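Local coordinates for arginase (Thermus thermophilus, PDB 2EF5), which probably catalyses the manganese-dependent hydrolysis of L-arginine to L-ornithine and urea, with two manganese ions bound per subunit, at residues D95-M100 with N133-P138; G166-D171 with Y186-V191; L212-D217 with Q256-V261; T224-V229 with N271-M276; L245-A250 with A281-G286. All blocks are in the same frame, centred on the assembly; numbering follows the deposited sequence.

Following the chain from the N terminus, interaction 1 first closes a loop of 32 residues, bringing the start of helix 99-107 against the loop that leads into helix 138-142. Interaction 2 then joins the C-terminal ends of the two strands of one beta-alpha-beta unit at the sheet edge. The last three cross one another: interaction 3 pairs strands 212-217 and 255-261, interaction 4 brings the loop after the first strand to the start of helix 272-284, and interaction 5 packs helix 239-252 on the end of that same helix. Interactions 1 and 3 meet at a shared manganese ion, and L258 of interaction 3 packs on A281 and L284 of interaction 5.

Interaction 1. Residues D95-M100 with N133-P138; sequences DHSLSM and NVHGMP. With MN (manganese (II) ion), chain H.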
# COMPACT_ATOMS: atom_id res chain seq x y z
N ASP A 95 31.72 15.93 -21.92
CA ASP A 95 30.60 16.23 -21.03
C ASP A 95 29.23 16.12 -21.66
O ASP A 95 29.02 16.53 -22.80
CB ASP A 95 30.72 17.65 -20.47
CG ASP A 95 32.01 17.89 -19.73
OD1 ASP A 95 32.46 16.97 -19.02
OD2 ASP A 95 32.55 19.01 -19.84
N HIS A 96 28.28 15.60 -20.89
CA HIS A 96 26.91 15.48 -21.36
C HIS A 96 26.30 16.87 -21.51
O HIS A 96 25.21 17.03 -22.07
CB HIS A 96 26.08 14.66 -20.37
CG HIS A 96 24.96 13.91 -21.02
ND1 HIS A 96 24.37 12.81 -20.43
CD2 HIS A 96 24.37 14.07 -22.22
CE1 HIS A 96 23.47 12.32 -21.26
NE2 HIS A 96 23.44 13.05 -22.35
N SER A 97 27.00 17.88 -21.00
CA SER A 97 26.55 19.27 -21.09
C SER A 97 26.31 19.65 -22.54
O SER A 97 25.47 20.49 -22.84
CB SER A 97 27.59 20.22 -20.50
OG SER A 97 27.81 19.97 -19.12
N LEU A 98 27.07 19.04 -23.45
CA LEU A 98 26.95 19.32 -24.87
C LEU A 98 25.53 19.09 -25.39
O LEU A 98 25.14 19.67 -26.41
CB LEU A 98 27.93 18.46 -25.68
CG LEU A 98 27.70 16.95 -25.71
CD1 LEU A 98 26.59 16.59 -26.69
CD2 LEU A 98 28.99 16.26 -26.13
N SER A 99 24.76 18.26 -24.70
CA SER A 99 23.40 17.98 -25.13
C SER A 99 22.48 19.20 -25.13
O SER A 99 21.47 19.20 -25.82
CB SER A 99 22.78 16.86 -24.28
OG SER A 99 23.39 15.61 -24.59
N MET A 100 22.83 20.22 -24.35
CA MET A 100 22.00 21.42 -24.33
C MET A 100 22.01 22.00 -25.74
O MET A 100 21.00 22.49 -26.24
CB MET A 100 22.56 22.45 -23.34
CG MET A 100 22.52 22.02 -21.89
SD MET A 100 23.09 23.31 -20.75
CE MET A 100 24.82 23.37 -21.14
N ASN A 133 28.42 21.15 -10.90
CA ASN A 133 28.79 20.71 -12.24
C ASN A 133 27.64 20.90 -13.23
O ASN A 133 26.53 20.40 -13.01
CB ASN A 133 29.22 19.24 -12.22
CG ASN A 133 30.59 19.04 -11.62
OD1 ASN A 133 30.91 17.95 -11.16
ND2 ASN A 133 31.41 20.09 -11.65
N VAL A 134 27.91 21.62 -14.31
CA VAL A 134 26.88 21.86 -15.31
C VAL A 134 26.49 20.58 -16.04
O VAL A 134 25.34 20.41 -16.43
CB VAL A 134 27.36 22.90 -16.35
CG1 VAL A 134 26.29 23.09 -17.43
CG2 VAL A 134 27.64 24.23 -15.65
N HIS A 135 27.44 19.66 -16.21
CA HIS A 135 27.12 18.41 -16.90
C HIS A 135 26.14 17.55 -16.12
O HIS A 135 25.80 16.44 -16.53
CB HIS A 135 28.40 17.64 -17.26
CG HIS A 135 29.34 17.43 -16.11
ND1 HIS A 135 29.04 16.62 -15.04
CD2 HIS A 135 30.61 17.86 -15.91
CE1 HIS A 135 30.08 16.56 -14.23
NE2 HIS A 135 31.04 17.31 -14.73
N GLY A 136 25.68 18.07 -14.99
CA GLY A 136 24.72 17.36 -14.17
C GLY A 136 23.38 18.09 -14.23
O GLY A 136 22.48 17.81 -13.45
N MET A 137 23.26 19.03 -15.17
CA MET A 137 22.03 19.81 -15.32
C MET A 137 21.49 19.96 -16.75
O MET A 137 20.43 20.57 -16.94
CB MET A 137 22.24 21.24 -14.78
CG MET A 137 23.29 21.39 -13.68
SD MET A 137 23.58 23.13 -13.27
CE MET A 137 23.92 23.00 -11.51
N PRO A 138 22.16 19.39 -17.77
CA PRO A 138 21.65 19.56 -19.14
C PRO A 138 20.20 19.21 -19.44
O PRO A 138 19.53 19.94 -20.17
CB PRO A 138 22.63 18.75 -19.98
CG PRO A 138 23.02 17.65 -19.06
CD PRO A 138 23.24 18.38 -17.75
MN MN H . 24.66 12.12 -18.36
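P138 lies against the turn at H96-M100, its CB 3.7 Å from H96 O and 3.8 Å from M100 CG. The M100 side chain crosses the proline ring at about a right angle, then bends at its far end (chi3 -69°), which takes CE to within 4.0 Å of V134 CG1. This apolar patch adjoins a more polar one, where S97 and D95 meet H135. S97 and H135 have the nearest CA atoms of the contact, 4.3 Å apart. The carboxylate plane of D95 is turned 33° from that of the H135 ring, its OD1 3.7 Å from H135 CD2; OD2 of the same aspartate is hydrogen-bonded to the backbone N of L12. The two segments are thus held against each other by packing. One step further out is the metal. H96 ND1 binds a manganese ion at 2.2 Å, a site completed by D118, D122 and D217. CG of H96 lies roughly anti to the backbone N (chi1 -151°), which sets ND1 on the ion. A hydrogen bond from NE2 to S215 OG probably helps to fix the rotation of the imidazole, on which W116 stacks, while E262 holds the backbone N. In the arginase fold this contact lies at the C-terminal ends of the central strands, with helix 66-81 packing I69 on S97, M100 and V134, and strand 255-261 backing H96 and L98 with V261.

Interaction 2. Residues G166-D171 with Y186-V191; sequences GVRSLD and YTMHEV
M188 lies over G166 and alongside R168, and with V167 and G166 it carries most of the buried surface. Two bends in its chain (chi2 -54°, chi3 -59°) fold it back on the opposing backbone, leaving CG 3.7 Å from G166 O and SD 3.8 Å from G166 CA. R168 NH2 reaches back to G166 O at 3.3 Å and is also held by V220 O. Two backbone bonds join the segments: G166 N to Y186 O, 2.9 Å, and M188 N to V167 O, also 2.9 Å. The same V167 O faces T187, whose CB is 3.2 Å from it. The positive phi of G166 (94°) would jam a side chain against the preceding carbonyl. T187 and E190 form a capping box at the start of helix 188-194: OG1 accepts from H189 N, while E190 OE1 takes both T187 N and, at 2.6 Å, T187 OG1. A valine in place of T187 would probably leave H189 N without its cap and E190 OE1 gripped by the backbone alone. M188 also touches a bound guanidine and R240 of the second subunit. The contact closes the unit of strand 162-167, helix 172-181 and strand 184-187 at the sheet edge, with helix 196-206 against Y186 and V191.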
# COMPACT_ATOMS: atom_id res chain seq x y z
N GLY A 166 17.31 3.64 -17.58
CA GLY A 166 18.53 3.11 -16.98
C GLY A 166 19.04 3.83 -15.75
O GLY A 166 20.10 3.49 -15.24
N VAL A 167 18.29 4.82 -15.26
CA VAL A 167 18.72 5.59 -14.10
C VAL A 167 18.90 4.75 -12.84
O VAL A 167 18.07 3.90 -12.52
CB VAL A 167 17.73 6.75 -13.81
CG1 VAL A 167 18.10 7.45 -12.54
CG2 VAL A 167 17.74 7.72 -14.97
N ARG A 168 19.99 4.99 -12.12
CA ARG A 168 20.26 4.25 -10.89
C ARG A 168 20.91 5.12 -9.82
O ARG A 168 21.35 4.61 -8.79
CB ARG A 168 21.13 3.03 -11.20
CG ARG A 168 22.59 3.34 -11.44
CD ARG A 168 23.30 2.19 -12.16
NE ARG A 168 22.80 2.13 -13.52
CZ ARG A 168 23.56 2.02 -14.60
NH1 ARG A 168 24.88 1.96 -14.51
NH2 ARG A 168 22.98 2.01 -15.79
N SER A 169 20.99 6.42 -10.06
CA SER A 169 21.60 7.33 -9.10
C SER A 169 21.02 8.73 -9.25
O SER A 169 21.18 9.37 -10.30
CB SER A 169 23.12 7.37 -9.29
OG SER A 169 23.73 8.21 -8.33
N LEU A 170 20.34 9.20 -8.20
CA LEU A 170 19.69 10.51 -8.20
C LEU A 170 19.94 11.30 -6.92
O LEU A 170 20.10 10.73 -5.84
CB LEU A 170 18.18 10.35 -8.36
CG LEU A 170 17.64 9.71 -9.63
CD1 LEU A 170 16.16 9.40 -9.45
CD2 LEU A 170 17.86 10.64 -10.81
N ASP A 171 19.98 12.62 -7.05
CA ASP A 171 20.16 13.49 -5.90
C ASP A 171 18.75 13.82 -5.38
O ASP A 171 17.78 13.81 -6.13
CB ASP A 171 20.89 14.78 -6.30
CG ASP A 171 22.31 14.53 -6.77
OD1 ASP A 171 23.05 13.85 -6.04
OD2 ASP A 171 22.68 15.02 -7.86
N TYR A 186 12.43 5.59 -15.99
CA TYR A 186 12.56 4.15 -15.88
C TYR A 186 13.91 3.85 -15.22
O TYR A 186 14.95 3.84 -15.87
CB TYR A 186 12.50 3.50 -17.27
CG TYR A 186 11.11 3.52 -17.89
CD1 TYR A 186 10.11 2.66 -17.43
CD2 TYR A 186 10.80 4.40 -18.93
CE1 TYR A 186 8.82 2.69 -17.98
CE2 TYR A 186 9.51 4.44 -19.48
CZ TYR A 186 8.53 3.58 -19.00
OH TYR A 186 7.25 3.63 -19.51
N THR A 187 13.90 3.64 -13.91
CA THR A 187 15.14 3.34 -13.20
C THR A 187 15.45 1.87 -13.42
O THR A 187 14.63 1.14 -13.99
CB THR A 187 15.00 3.57 -11.67
OG1 THR A 187 14.12 2.58 -11.13
CG2 THR A 187 14.45 4.95 -11.37
N MET A 188 16.62 1.42 -12.98
CA MET A 188 16.97 0.02 -13.13
C MET A 188 15.97 -0.87 -12.40
O MET A 188 15.84 -2.06 -12.71
CB MET A 188 18.38 -0.24 -12.60
CG MET A 188 19.49 0.36 -13.45
SD MET A 188 19.39 -0.14 -15.18
CE MET A 188 19.49 -1.95 -15.04
N HIS A 189 15.24 -0.31 -11.43
CA HIS A 189 14.23 -1.10 -10.72
C HIS A 189 13.14 -1.49 -11.71
O HIS A 189 12.72 -2.65 -11.75
CB HIS A 189 13.64 -0.31 -9.55
CG HIS A 189 12.50 -1.00 -8.87
ND1 HIS A 189 11.20 -0.90 -9.31
CD2 HIS A 189 12.48 -1.85 -7.81
CE1 HIS A 189 10.42 -1.66 -8.55
NE2 HIS A 189 11.17 -2.24 -7.64
N GLU A 190 12.70 -0.52 -12.51
CA GLU A 190 11.68 -0.77 -13.52
C GLU A 190 12.26 -1.68 -14.61
O GLU A 190 11.58 -2.54 -15.15
CB GLU A 190 11.21 0.54 -14.16
CG GLU A 190 10.19 1.33 -13.34
CD GLU A 190 10.78 1.97 -12.11
OE1 GLU A 190 11.79 2.71 -12.24
OE2 GLU A 190 10.25 1.76 -11.00
N VAL A 191 13.53 -1.47 -14.95
CA VAL A 191 14.15 -2.29 -15.97
C VAL A 191 14.10 -3.75 -15.54
O VAL A 191 13.71 -4.63 -16.30
CB VAL A 191 15.61 -1.86 -16.24
CG1 VAL A 191 16.29 -2.86 -17.17
CG2 VAL A 191 15.63 -0.48 -16.86

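Interaction 3. Residues L212-D217 with Q256-V261; sequences LHVSLD and QSLDLV. With MN (manganese (II) ion), chain H; MN (manganese (II) ion), chain G.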
# COMPACT_ATOMS: atom_id res chain seq x y z
N LEU A 212 12.43 11.38 -32.70
CA LEU A 212 13.15 11.13 -31.46
C LEU A 212 14.63 11.42 -31.45
O LEU A 212 15.35 11.10 -32.41
CB LEU A 212 12.94 9.67 -31.07
CG LEU A 212 11.49 9.21 -30.94
CD1 LEU A 212 11.46 7.70 -30.73
CD2 LEU A 212 10.80 9.93 -29.79
N HIS A 213 15.09 12.04 -30.37
CA HIS A 213 16.50 12.34 -30.18
C HIS A 213 16.97 11.40 -29.07
O HIS A 213 16.39 11.38 -27.98
CB HIS A 213 16.73 13.78 -29.73
CG HIS A 213 18.16 14.09 -29.41
ND1 HIS A 213 18.73 13.77 -28.19
CD2 HIS A 213 19.15 14.61 -30.16
CE1 HIS A 213 20.01 14.08 -28.21
NE2 HIS A 213 20.30 14.59 -29.40
N VAL A 214 18.00 10.62 -29.34
CA VAL A 214 18.50 9.70 -28.33
C VAL A 214 19.83 10.20 -27.79
O VAL A 214 20.76 10.45 -28.54
CB VAL A 214 18.71 8.29 -28.93
CG1 VAL A 214 19.36 7.37 -27.89
CG2 VAL A 214 17.37 7.72 -29.39
N SER A 215 19.91 10.37 -26.47
CA SER A 215 21.14 10.84 -25.86
C SER A 215 21.68 9.67 -25.04
O SER A 215 21.12 9.32 -24.01
CB SER A 215 20.87 12.06 -24.97
OG SER A 215 22.07 12.73 -24.67
N LEU A 216 22.77 9.09 -25.51
CA LEU A 216 23.36 7.93 -24.84
C LEU A 216 24.62 8.22 -24.04
O LEU A 216 25.67 8.55 -24.60
CB LEU A 216 23.63 6.84 -25.89
CG LEU A 216 24.28 5.52 -25.47
CD1 LEU A 216 23.42 4.80 -24.43
CD2 LEU A 216 24.45 4.63 -26.71
N ASP A 217 24.50 8.10 -22.72
CA ASP A 217 25.62 8.31 -21.82
C ASP A 217 26.22 6.92 -21.60
O ASP A 217 25.51 5.99 -21.22
CB ASP A 217 25.15 8.87 -20.48
CG ASP A 217 26.30 9.27 -19.58
OD1 ASP A 217 27.26 8.48 -19.46
OD2 ASP A 217 26.25 10.36 -18.98
N GLN A 256 15.86 10.58 -35.04
CA GLN A 256 16.43 11.58 -35.94
C GLN A 256 17.81 12.12 -35.56
O GLN A 256 18.46 12.77 -36.38
CB GLN A 256 15.48 12.77 -36.06
CG GLN A 256 15.22 13.43 -34.71
CD GLN A 256 15.17 14.95 -34.78
OE1 GLN A 256 14.32 15.52 -35.47
NE2 GLN A 256 16.09 15.60 -34.08
N SER A 257 18.24 11.89 -34.33
CA SER A 257 19.54 12.40 -33.89
C SER A 257 20.08 11.61 -32.70
O SER A 257 19.32 11.02 -31.94
CB SER A 257 19.44 13.89 -33.55
OG SER A 257 18.35 14.13 -32.66
N LEU A 258 21.39 11.65 -32.52
CA LEU A 258 22.01 10.87 -31.45
C LEU A 258 23.25 11.50 -30.82
O LEU A 258 24.08 12.07 -31.52
CB LEU A 258 22.40 9.49 -32.01
CG LEU A 258 23.36 8.61 -31.20
CD1 LEU A 258 22.61 8.02 -30.02
CD2 LEU A 258 23.91 7.50 -32.07
N ASP A 259 23.37 11.39 -29.49
CA ASP A 259 24.56 11.87 -28.79
C ASP A 259 25.23 10.62 -28.21
O ASP A 259 24.55 9.75 -27.68
CB ASP A 259 24.26 12.78 -27.59
CG ASP A 259 23.39 13.97 -27.94
OD1 ASP A 259 23.53 14.54 -29.03
OD2 ASP A 259 22.57 14.33 -27.08
N LEU A 260 26.55 10.55 -28.31
CA LEU A 260 27.34 9.45 -27.74
C LEU A 260 28.28 10.21 -26.81
O LEU A 260 29.28 10.76 -27.25
CB LEU A 260 28.13 8.72 -28.82
CG LEU A 260 27.31 7.99 -29.89
CD1 LEU A 260 28.27 7.36 -30.90
CD2 LEU A 260 26.45 6.91 -29.24
N VAL A 261 27.94 10.24 -25.52
CA VAL A 261 28.72 11.01 -24.57
C VAL A 261 29.37 10.28 -23.40
O VAL A 261 29.14 9.10 -23.17
CB VAL A 261 27.84 12.13 -23.95
CG1 VAL A 261 27.23 13.00 -25.05
CG2 VAL A 261 26.73 11.50 -23.11
MN MN H . 24.66 12.12 -18.36
MN MN G . 25.64 9.98 -16.59
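Strands 212-217 and 256-261 run parallel, 9° apart, in the middle of the arginase sheet, H213 beside S257 and D217 beside V261. They are the two strands of a beta-alpha-beta unit that crosses over through helix 239-252. Five backbone hydrogen bonds join them, from Q256 N to L212 O (2.7 Å, 174°) to V261 N to L216 O (3.0 Å). On one face the residues are apolar: V214 CG1 meets L258 CD1 at 3.9 Å, and L216 CD2 meets L260 CD2 at the same distance, the two leucines crossing obliquely under helix 272-284. The other face, towards helix 99-107, is largely polar. There S215 OG, also hydrogen-bonded to the manganese ligand H96, donates to D259 OD2, a bond less certain because OD2 sits too close to a neighbouring atom in the model; S99 hydrogen-bonds to OD2 and S102 to OD1. V261 CG2 packs on D217 CA at 3.6 Å, beside the metal site. CG of D217 is anti to its backbone N (chi1 -173°), carrying the carboxylate beyond the strand end, where OD2 binds both manganese ions at 2.5 Å. A single oxygen bridging two cations probably eases their repulsion and ties this strand end to the binuclear centre.

Interaction 4. Residues T224-V229 with N271-M276; sequences TLAPGV and NRTAEM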
# COMPACT_ATOMS: atom_id res chain seq x y z
N THR A 224 31.24 -2.98 -15.41
CA THR A 224 32.01 -4.17 -15.75
C THR A 224 32.14 -4.26 -17.27
O THR A 224 33.07 -4.87 -17.79
CB THR A 224 31.32 -5.45 -15.23
OG1 THR A 224 32.25 -6.52 -15.25
CG2 THR A 224 30.14 -5.82 -16.12
N LEU A 225 31.19 -3.64 -17.96
CA LEU A 225 31.14 -3.65 -19.41
C LEU A 225 31.69 -2.36 -20.02
O LEU A 225 32.25 -2.37 -21.12
CB LEU A 225 29.68 -3.83 -19.84
CG LEU A 225 29.35 -4.42 -21.20
CD1 LEU A 225 29.95 -5.82 -21.32
CD2 LEU A 225 27.84 -4.46 -21.34
N ALA A 226 31.52 -1.26 -19.31
CA ALA A 226 31.99 0.04 -19.77
C ALA A 226 32.69 0.77 -18.64
O ALA A 226 32.10 1.63 -18.00
CB ALA A 226 30.83 0.88 -20.30
N PRO A 227 33.96 0.42 -18.37
CA PRO A 227 34.72 1.06 -17.30
C PRO A 227 35.12 2.50 -17.63
O PRO A 227 35.30 3.31 -16.74
CB PRO A 227 35.94 0.15 -17.16
CG PRO A 227 36.18 -0.27 -18.58
CD PRO A 227 34.76 -0.62 -19.03
N GLY A 228 35.25 2.80 -18.92
CA GLY A 228 35.66 4.12 -19.34
C GLY A 228 34.65 5.24 -19.19
O GLY A 228 34.25 5.86 -20.17
N VAL A 229 34.25 5.51 -17.95
CA VAL A 229 33.28 6.57 -17.66
C VAL A 229 33.66 7.30 -16.37
O VAL A 229 34.20 6.71 -15.44
CB VAL A 229 31.84 6.00 -17.52
CG1 VAL A 229 31.46 5.24 -18.78
CG2 VAL A 229 31.75 5.10 -16.30
N ASN A 271 39.95 0.75 -25.03
CA ASN A 271 38.92 1.48 -25.76
C ASN A 271 37.60 0.71 -25.89
O ASN A 271 36.80 1.04 -26.76
CB ASN A 271 39.45 1.81 -27.17
CG ASN A 271 38.81 3.05 -27.75
OD1 ASN A 271 38.58 4.03 -27.04
ND2 ASN A 271 38.53 3.03 -29.05
N ARG A 272 37.37 -0.28 -25.04
CA ARG A 272 36.15 -1.07 -25.17
C ARG A 272 34.85 -0.33 -24.92
O ARG A 272 33.80 -0.72 -25.43
CB ARG A 272 36.22 -2.32 -24.28
CG ARG A 272 36.18 -2.08 -22.79
CD ARG A 272 36.39 -3.41 -22.07
NE ARG A 272 36.08 -3.34 -20.64
CZ ARG A 272 36.16 -4.37 -19.81
NH1 ARG A 272 36.52 -5.56 -20.27
NH2 ARG A 272 35.86 -4.22 -18.53
N THR A 273 34.91 0.76 -24.16
CA THR A 273 33.71 1.53 -23.89
C THR A 273 33.32 2.28 -25.15
O THR A 273 32.14 2.35 -25.51
CB THR A 273 33.92 2.51 -22.73
OG1 THR A 273 34.27 1.78 -21.55
CG2 THR A 273 32.65 3.32 -22.47
N ALA A 274 34.30 2.85 -25.83
CA ALA A 274 34.04 3.57 -27.07
C ALA A 274 33.53 2.58 -28.12
O ALA A 274 32.61 2.90 -28.88
CB ALA A 274 35.31 4.25 -27.56
N GLU A 275 34.12 1.39 -28.16
CA GLU A 275 33.69 0.38 -29.13
C GLU A 275 32.25 -0.03 -28.81
O GLU A 275 31.46 -0.29 -29.73
CB GLU A 275 34.62 -0.84 -29.09
CG GLU A 275 36.08 -0.48 -29.37
CD GLU A 275 37.03 -1.66 -29.29
OE1 GLU A 275 36.72 -2.64 -28.58
OE2 GLU A 275 38.10 -1.60 -29.94
N MET A 276 31.91 -0.07 -27.53
CA MET A 276 30.56 -0.42 -27.10
C MET A 276 29.56 0.57 -27.67
O MET A 276 28.57 0.19 -28.29
CB MET A 276 30.44 -0.38 -25.58
CG MET A 276 30.96 -1.60 -24.82
SD MET A 276 29.87 -3.03 -24.95
CE MET A 276 28.24 -2.25 -24.91
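T273 OG1 is held by two groups: G228 N donates to it at 3.0 Å, with a bent N-H...O angle of 144°, and D268 OD1 is hydrogen-bonded to it as well. G228 is the centre of an inverse gamma turn, closed by V229 N to P227 O at 2.7 Å, and the contact sets this turn of the loop after strand 212-217 on the first turn of helix 272-284 in the arginase fold. Around the hydroxyl the fit is close. T273 CG2, anti to its backbone N, lies 3.7 Å from A226 CB and also approaches V229 CG1, while a side-chain carbon on G228 would run into T273 OG1. R272 reaches out beside the turn, its chain extended from CG to NE and nearly perpendicular to P227; P227 CD comes in at the edge of the guanidinium, near its plane, 3.4 Å from NE. R272 NH2 also lies 3.0 Å from T224 O, but the angle is too poor for a hydrogen bond, and its charge is met instead by a salt bridge to E269. V229, where the chain leaves the turn, packs on A218, near the manganese ligands D217 and D219. One turn further along the helix, M276 faces L225, both touching Y239 of helix 239-252. The bent chain of M276 (chi2 -75°) places SD 4.0 Å from L225 CG, almost square to the leucine.

Interaction 5. Residues L245-A250 with A281-G286; sequences LMEILA and ALSLLG. With GAI (guanidine), chain I.
M246 and S283 meet CB to CB at 3.8 Å, one turn of helix 239-252 resting against the last turn of helix 272-284. The apolar part is carried by L284. Its CB lies 3.9 Å from M246 SD, and its CD1 reaches L249 CB at 3.9 Å because CG stands anti to the backbone N (chi1 -175°). A250 packs its methyl against the carbonyl oxygens of S283 and L284 at the helix end. The polar part is built on E247, which lines a guanidine pocket with R240, H243, L244 and I289, away from the metal centre: the M246 side chain is about 14 Å from a bound manganese. Both carboxylate oxygens hold the guanidine: N1 donates to OE1 at 2.7 Å and N3 to OE2 at 2.9 Å, the second bond nearly straight (173°). A water links the helices, giving a proton to E247 OE2 at 2.6 Å and receiving one from S283 OG at 2.7 Å; H243 ND1 is a second partner of that hydroxyl. Were E247 a leucine, the guanidine would be likely to lose its charged mate, and the water the carboxylate it donates to. G286, with positive phi, is the C-prime residue of a Schellman motif ending helix 272-284. Both helices lie on the central sheet, V255 and L258 of strand 255-261 touching L284, while helix 196-206 flanks L245 and L249 and helix 31-37 flanks L282.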
# COMPACT_ATOMS: atom_id res chain seq x y z
N LEU A 245 17.38 -2.25 -26.78
CA LEU A 245 16.77 -0.92 -26.69
C LEU A 245 16.99 -0.13 -27.97
O LEU A 245 16.06 0.48 -28.50
CB LEU A 245 17.36 -0.14 -25.51
CG LEU A 245 16.84 1.29 -25.37
CD1 LEU A 245 15.32 1.27 -25.15
CD2 LEU A 245 17.54 1.96 -24.21
N MET A 246 18.23 -0.16 -28.47
CA MET A 246 18.56 0.55 -29.69
C MET A 246 17.81 -0.01 -30.90
O MET A 246 17.31 0.75 -31.72
CB MET A 246 20.07 0.48 -29.96
CG MET A 246 20.95 1.16 -28.93
SD MET A 246 20.64 2.95 -28.74
CE MET A 246 19.75 2.97 -27.20
N GLU A 247 17.72 -1.34 -30.99
CA GLU A 247 17.04 -1.97 -32.12
C GLU A 247 15.54 -1.67 -32.15
O GLU A 247 14.97 -1.45 -33.22
CB GLU A 247 17.26 -3.49 -32.10
CG GLU A 247 18.73 -3.91 -32.11
CD GLU A 247 18.92 -5.39 -31.83
OE1 GLU A 247 18.17 -5.95 -31.01
OE2 GLU A 247 19.83 -6.01 -32.42
N ILE A 248 14.91 -1.65 -30.99
CA ILE A 248 13.48 -1.37 -30.95
C ILE A 248 13.22 0.10 -31.29
O ILE A 248 12.25 0.42 -31.96
CB ILE A 248 12.87 -1.75 -29.58
CG1 ILE A 248 12.96 -3.27 -29.39
CG2 ILE A 248 11.42 -1.31 -29.52
CD1 ILE A 248 12.42 -3.78 -28.05
N LEU A 249 14.09 0.99 -30.83
CA LEU A 249 13.93 2.41 -31.15
C LEU A 249 14.16 2.57 -32.66
O LEU A 249 13.46 3.35 -33.32
CB LEU A 249 14.93 3.27 -30.37
CG LEU A 249 14.71 3.32 -28.84
CD1 LEU A 249 15.80 4.16 -28.19
CD2 LEU A 249 13.33 3.90 -28.53
N ALA A 250 15.13 1.83 -33.20
CA ALA A 250 15.42 1.90 -34.62
C ALA A 250 14.21 1.48 -35.45
O ALA A 250 13.88 2.13 -36.45
CB ALA A 250 16.62 1.02 -34.96
N ALA A 281 25.41 2.66 -31.60
CA ALA A 281 24.98 3.63 -32.61
C ALA A 281 24.56 2.88 -33.88
O ALA A 281 23.56 3.22 -34.51
CB ALA A 281 26.10 4.61 -32.94
N LEU A 282 25.32 1.86 -34.25
CA LEU A 282 25.01 1.08 -35.45
C LEU A 282 23.63 0.44 -35.32
O LEU A 282 22.83 0.47 -36.26
CB LEU A 282 26.09 0.02 -35.69
CG LEU A 282 27.52 0.55 -35.88
CD1 LEU A 282 28.46 -0.65 -36.07
CD2 LEU A 282 27.60 1.51 -37.07
N SER A 283 23.34 -0.14 -34.15
CA SER A 283 22.04 -0.76 -33.95
C SER A 283 20.94 0.29 -34.01
O SER A 283 19.86 0.05 -34.56
CB SER A 283 21.98 -1.47 -32.60
OG SER A 283 22.86 -2.57 -32.55
N LEU A 284 21.19 1.46 -33.44
CA LEU A 284 20.19 2.52 -33.45
C LEU A 284 19.91 2.97 -34.88
O LEU A 284 18.80 3.39 -35.20
CB LEU A 284 20.65 3.71 -32.61
CG LEU A 284 19.62 4.83 -32.47
CD1 LEU A 284 18.41 4.32 -31.70
CD2 LEU A 284 20.24 6.01 -31.73
N LEU A 285 20.93 2.90 -35.73
CA LEU A 285 20.77 3.30 -37.12
C LEU A 285 20.39 2.18 -38.09
O LEU A 285 20.57 2.30 -39.30
CB LEU A 285 22.03 4.03 -37.60
CG LEU A 285 21.97 5.54 -37.32
CD1 LEU A 285 21.81 5.80 -35.83
CD2 LEU A 285 23.23 6.20 -37.84
N GLY A 286 19.85 1.08 -37.57
CA GLY A 286 19.41 0.02 -38.46
C GLY A 286 20.16 -1.29 -38.58
O GLY A 286 19.65 -2.22 -39.22
C GAI I . 20.60 -8.10 -29.51
N1 GAI I . 19.34 -7.69 -29.31
N2 GAI I . 21.19 -8.88 -28.60
N3 GAI I . 21.26 -7.74 -30.62
O HOH W 1 21.68 -4.69 -33.75